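Local coordinates for protein reducing end xylose-releasing exo-oligoxylanase (Paenibacillus barengoltzii G22, PDB 5YXT) that probably hydrolyses xylo-oligosaccharides, releasing xylose from their reducing ends, as a glycoside hydrolase of family 8, at residues C[86-91]-C[144-149]; C[267-272]-C[280-285]. One frame throughout, in Å; residues are numbered along the deposited sequence.

In the fold
Both contacts belong to the helical body of a family 8 glycoside hydrolase, whose fold is an (alpha/alpha)6 barrel. They lie on opposite sides of the chain's centre, the centre of contact 1 about 20 Å from it and that of contact 2 about 14 Å. Their centres are 32 Å apart and their nearest atoms about 15 Å, too far to meet. Contact 1 ties helix 84-98 to the loop between helices 126-143 and 152-165, partly at the surface; contact 2 joins the successive helices 263-276 and 281-294 in a buried interface. Each sets a carboxylate against a nitrogen donor, a guanidinium in contact 1 and an amide in contact 2.

Contact 1: residues C[86-91]-C[144-149]; sequences VFDRIW and GDREAP
A salt bridge between Asp-88 and Arg-146 and a side-chain-to-backbone hydrogen bond from Trp-91 to Pro-149 fasten a helix to an interhelical loop in the (alpha/alpha)6 barrel of this family 8 enzyme. Segment 86-91 is part of helix 84-98, and segment 144-149 is the irregular link that carries the chain from helix 126-143 to helix 152-165. Asp-88 and Trp-91, three residues apart, both reach toward the loop. No other chain of the assembly touches either segment.

At the outer end, the side chains of Asp-88 and Arg-146 reach for each other from the two sides. OD2 of Asp-88 meets the rim of the guanidinium, little displaced from its plane, although the carboxylate itself is turned 50° from that plane. A bend at chi3 in the arginine chain brings the guanidinium back toward the helix. The bond from NH1 of Arg-146 to OD2 of Asp-88, 2.8 Å long, is weak and poorly aligned; NH2 is also near OD2, but its exact position is doubtful. The other carboxylate oxygen, OD1, is held by Tyr-152 OH, so the aspartate is anchored from both the loop and the start of helix 152-165.

Deeper in, the tryptophan's CG swings away from N to lie beside the carbonyl carbon, which sends the indole toward Pro-149. Its ring is buried among Met-75, Leu-136 and Gln-155, from three neighbouring helices, and Gln-155 also packs on Pro-149, which follows a cis peptide bond. The indole N-H thus finds a main-chain acceptor in the loop after helix 126-143: NE1 of Trp-91 donates to O of Pro-149 over 2.8 Å. This bond bends to 158°. The oxygen sits almost exactly in the indole plane, but NE1 stands 40° out of the carbonyl plane.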
# COMPACT_ATOMS: atom_id res chain seq x y z
N VAL C 86 17.49 -30.68 -26.40
CA VAL C 86 16.07 -30.74 -26.08
C VAL C 86 15.25 -30.01 -27.14
O VAL C 86 14.24 -30.51 -27.63
CB VAL C 86 15.80 -30.18 -24.68
CG1 VAL C 86 14.29 -29.98 -24.47
CG2 VAL C 86 16.37 -31.09 -23.61
N PHE C 87 15.70 -28.81 -27.52
CA PHE C 87 15.03 -28.05 -28.57
C PHE C 87 14.84 -28.88 -29.83
O PHE C 87 13.73 -28.97 -30.36
CB PHE C 87 15.84 -26.78 -28.88
CG PHE C 87 15.15 -25.84 -29.83
CD1 PHE C 87 15.13 -26.10 -31.19
CD2 PHE C 87 14.50 -24.70 -29.36
CE1 PHE C 87 14.49 -25.24 -32.08
CE2 PHE C 87 13.87 -23.83 -30.24
CZ PHE C 87 13.86 -24.11 -31.60
N ASP C 88 15.91 -29.53 -30.31
CA ASP C 88 15.82 -30.25 -31.58
C ASP C 88 14.94 -31.48 -31.46
O ASP C 88 14.21 -31.81 -32.40
CB ASP C 88 17.22 -30.63 -32.07
CG ASP C 88 17.96 -29.46 -32.68
OD1 ASP C 88 17.35 -28.38 -32.87
OD2 ASP C 88 19.17 -29.60 -32.99
N ARG C 89 14.96 -32.16 -30.32
CA ARG C 89 14.09 -33.31 -30.12
C ARG C 89 12.63 -32.90 -30.20
O ARG C 89 11.82 -33.56 -30.87
CB ARG C 89 14.42 -33.97 -28.77
CG ARG C 89 15.67 -34.86 -28.79
CD ARG C 89 16.07 -35.24 -27.38
NE ARG C 89 17.16 -36.22 -27.31
CZ ARG C 89 16.99 -37.54 -27.42
NH1 ARG C 89 18.04 -38.35 -27.33
NH2 ARG C 89 15.77 -38.05 -27.62
N ILE C 90 12.26 -31.82 -29.52
CA ILE C 90 10.87 -31.35 -29.55
C ILE C 90 10.48 -30.94 -30.97
O ILE C 90 9.44 -31.35 -31.50
CB ILE C 90 10.66 -30.19 -28.56
CG1 ILE C 90 10.99 -30.63 -27.12
CG2 ILE C 90 9.23 -29.66 -28.65
CD1 ILE C 90 10.83 -29.50 -26.05
N TRP C 91 11.33 -30.13 -31.60
CA TRP C 91 11.03 -29.67 -32.95
C TRP C 91 10.93 -30.83 -33.93
O TRP C 91 10.10 -30.80 -34.83
CB TRP C 91 12.09 -28.67 -33.39
CG TRP C 91 11.87 -28.11 -34.78
CD1 TRP C 91 12.75 -28.15 -35.82
CD2 TRP C 91 10.69 -27.45 -35.27
NE1 TRP C 91 12.20 -27.55 -36.93
CE2 TRP C 91 10.94 -27.12 -36.62
CE3 TRP C 91 9.45 -27.12 -34.71
CZ2 TRP C 91 9.99 -26.47 -37.42
CZ3 TRP C 91 8.51 -26.47 -35.50
CH2 TRP C 91 8.79 -26.15 -36.85
N GLY C 144 22.58 -21.01 -34.81
CA GLY C 144 22.78 -21.11 -36.23
C GLY C 144 21.91 -22.17 -36.87
O GLY C 144 21.70 -23.24 -36.30
N ASP C 145 21.40 -21.87 -38.06
CA ASP C 145 20.63 -22.84 -38.81
C ASP C 145 21.48 -24.08 -39.06
O ASP C 145 22.69 -24.00 -39.24
CB ASP C 145 20.17 -22.25 -40.15
CG ASP C 145 18.90 -21.44 -40.02
OD1 ASP C 145 18.64 -20.94 -38.91
OD2 ASP C 145 18.17 -21.31 -41.03
N ARG C 146 20.82 -25.24 -39.04
CA ARG C 146 21.42 -26.48 -39.51
C ARG C 146 20.60 -26.94 -40.71
O ARG C 146 19.85 -26.15 -41.28
CB ARG C 146 21.43 -27.52 -38.40
CG ARG C 146 22.67 -28.38 -38.34
CD ARG C 146 22.53 -29.30 -37.16
NE ARG C 146 21.96 -28.55 -36.05
CZ ARG C 146 21.05 -29.01 -35.21
NH1 ARG C 146 20.58 -30.25 -35.33
NH2 ARG C 146 20.61 -28.22 -34.24
N GLU C 147 20.71 -28.21 -41.09
CA GLU C 147 19.99 -28.67 -42.27
C GLU C 147 18.56 -29.05 -41.93
O GLU C 147 18.25 -29.46 -40.80
CB GLU C 147 20.72 -29.86 -42.90
CG GLU C 147 20.47 -29.99 -44.39
CD GLU C 147 20.43 -28.65 -45.11
OE1 GLU C 147 21.49 -28.15 -45.55
OE2 GLU C 147 19.31 -28.10 -45.25
N ALA C 148 17.69 -28.93 -42.93
CA ALA C 148 16.26 -29.13 -42.74
C ALA C 148 15.99 -30.47 -42.05
O ALA C 148 16.70 -31.46 -42.33
CB ALA C 148 15.53 -29.08 -44.08
N PRO C 149 15.01 -30.55 -41.15
CA PRO C 149 14.13 -29.42 -40.78
C PRO C 149 14.69 -28.50 -39.69
O PRO C 149 13.95 -27.69 -39.13
CB PRO C 149 12.88 -30.12 -40.27
CG PRO C 149 13.39 -31.42 -39.67
CD PRO C 149 14.60 -31.81 -40.50

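Contact 2: residues C[267-272]-C[280-285]; sequences ANLGLD and PWQREA
The indole of Trp-281 is met obliquely by CD2 of Leu-269, 4.2 Å from its CZ3. One face carries CB of Ala-285, from the next turn of the same helix, shifted off the ring centre, and His-229 stacks on the ring. The carboxylate of Asp-272 and the amide of Gln-282 are turned 66° from each other. Around these groups the successive helices 263-276 and 281-294 pack roughly antiparallel, the axes of the short segments 9.6 Å apart at 145°. Leu-269 fills the interface with both branches: CD1 touches CB of Ala-285 at 4.0 Å, and CD2 lies 3.8 Å from CG of Gln-282.

Beyond CG, the extended glutamine chain (chi2 178°) carries its amide past Leu-269 to Asp-272. There NE2 of Gln-282 donates to the anti lone pair of Asp-272 OD2, 2.6 Å away and nearly straight. Water 1 donates to OE1 of Gln-282 at 2.8 Å and, weakly, to the same OD2. A leucine in place of Gln-282 would probably leave OD2 without its amide donor and the water without one of its anchors. Since Arg-225 NE also forms a salt bridge to OD2, this buried carboxylate is probably stabilised as an anion.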
# COMPACT_ATOMS: atom_id res chain seq x y z
N ALA C 267 1.36 -11.95 -17.40
CA ALA C 267 2.75 -12.28 -17.68
C ALA C 267 3.21 -11.65 -18.98
O ALA C 267 4.34 -11.14 -19.06
CB ALA C 267 2.92 -13.80 -17.74
N ASN C 268 2.35 -11.66 -20.01
CA ASN C 268 2.68 -11.03 -21.29
C ASN C 268 2.93 -9.53 -21.14
O ASN C 268 3.82 -8.98 -21.79
CB ASN C 268 1.55 -11.27 -22.30
CG ASN C 268 1.38 -12.73 -22.67
OD1 ASN C 268 2.32 -13.52 -22.53
ND2 ASN C 268 0.18 -13.11 -23.13
N LEU C 269 2.10 -8.84 -20.34
CA LEU C 269 2.31 -7.42 -20.11
C LEU C 269 3.64 -7.17 -19.41
O LEU C 269 4.36 -6.22 -19.75
CB LEU C 269 1.16 -6.84 -19.27
CG LEU C 269 -0.24 -6.94 -19.87
CD1 LEU C 269 -1.29 -6.51 -18.87
CD2 LEU C 269 -0.30 -6.11 -21.13
N GLY C 270 3.96 -7.99 -18.41
CA GLY C 270 5.25 -7.88 -17.76
C GLY C 270 6.40 -8.06 -18.73
O GLY C 270 7.38 -7.31 -18.69
N LEU C 271 6.29 -9.05 -19.63
CA LEU C 271 7.41 -9.31 -20.54
C LEU C 271 7.51 -8.24 -21.62
O LEU C 271 8.61 -7.80 -21.95
CB LEU C 271 7.30 -10.70 -21.18
CG LEU C 271 8.59 -11.15 -21.88
CD1 LEU C 271 9.76 -11.19 -20.92
CD2 LEU C 271 8.45 -12.50 -22.59
N ASP C 272 6.37 -7.80 -22.16
CA ASP C 272 6.40 -6.70 -23.12
C ASP C 272 7.00 -5.44 -22.50
O ASP C 272 7.82 -4.76 -23.12
CB ASP C 272 5.00 -6.40 -23.66
CG ASP C 272 5.01 -5.37 -24.78
OD1 ASP C 272 5.93 -5.38 -25.63
OD2 ASP C 272 4.09 -4.53 -24.82
N PRO C 280 2.81 2.64 -21.20
CA PRO C 280 2.72 2.79 -19.74
C PRO C 280 1.42 2.28 -19.15
O PRO C 280 1.38 1.94 -17.96
CB PRO C 280 2.88 4.30 -19.52
CG PRO C 280 3.43 4.84 -20.82
CD PRO C 280 2.95 3.93 -21.90
N TRP C 281 0.36 2.17 -19.95
CA TRP C 281 -0.88 1.58 -19.48
C TRP C 281 -0.66 0.19 -18.91
O TRP C 281 -1.36 -0.22 -17.98
CB TRP C 281 -1.90 1.53 -20.62
CG TRP C 281 -3.14 0.77 -20.29
CD1 TRP C 281 -4.29 1.27 -19.74
CD2 TRP C 281 -3.36 -0.63 -20.49
NE1 TRP C 281 -5.20 0.26 -19.58
CE2 TRP C 281 -4.66 -0.91 -20.04
CE3 TRP C 281 -2.58 -1.67 -21.00
CZ2 TRP C 281 -5.21 -2.20 -20.09
CZ3 TRP C 281 -3.13 -2.95 -21.06
CH2 TRP C 281 -4.43 -3.20 -20.59
N GLN C 282 0.30 -0.56 -19.47
CA GLN C 282 0.56 -1.91 -18.98
C GLN C 282 0.87 -1.92 -17.48
O GLN C 282 0.45 -2.84 -16.77
CB GLN C 282 1.71 -2.54 -19.77
CG GLN C 282 1.38 -2.66 -21.26
CD GLN C 282 2.51 -3.23 -22.08
OE1 GLN C 282 3.67 -3.24 -21.65
NE2 GLN C 282 2.18 -3.71 -23.27
N ARG C 283 1.61 -0.92 -16.98
CA ARG C 283 1.89 -0.87 -15.55
C ARG C 283 0.62 -0.67 -14.74
O ARG C 283 0.44 -1.29 -13.68
CB ARG C 283 2.92 0.22 -15.25
CG ARG C 283 3.98 0.26 -16.33
CD ARG C 283 5.21 1.10 -16.00
NE ARG C 283 5.70 0.92 -14.64
CZ ARG C 283 6.57 -0.01 -14.31
NH1 ARG C 283 6.98 -0.79 -15.27
NH2 ARG C 283 7.03 -0.14 -13.07
N GLU C 284 -0.30 0.16 -15.23
CA GLU C 284 -1.56 0.34 -14.54
C GLU C 284 -2.38 -0.95 -14.54
O GLU C 284 -2.98 -1.30 -13.52
CB GLU C 284 -2.35 1.48 -15.18
CG GLU C 284 -1.91 2.86 -14.72
CD GLU C 284 -3.06 3.68 -14.19
OE1 GLU C 284 -3.74 3.22 -13.24
OE2 GLU C 284 -3.29 4.80 -14.70
N ALA C 285 -2.41 -1.67 -15.67
CA ALA C 285 -3.18 -2.90 -15.74
C ALA C 285 -2.62 -3.97 -14.81
O ALA C 285 -3.37 -4.66 -14.12
CB ALA C 285 -3.24 -3.41 -17.18
O HOH W 1 5.62 -2.63 -23.50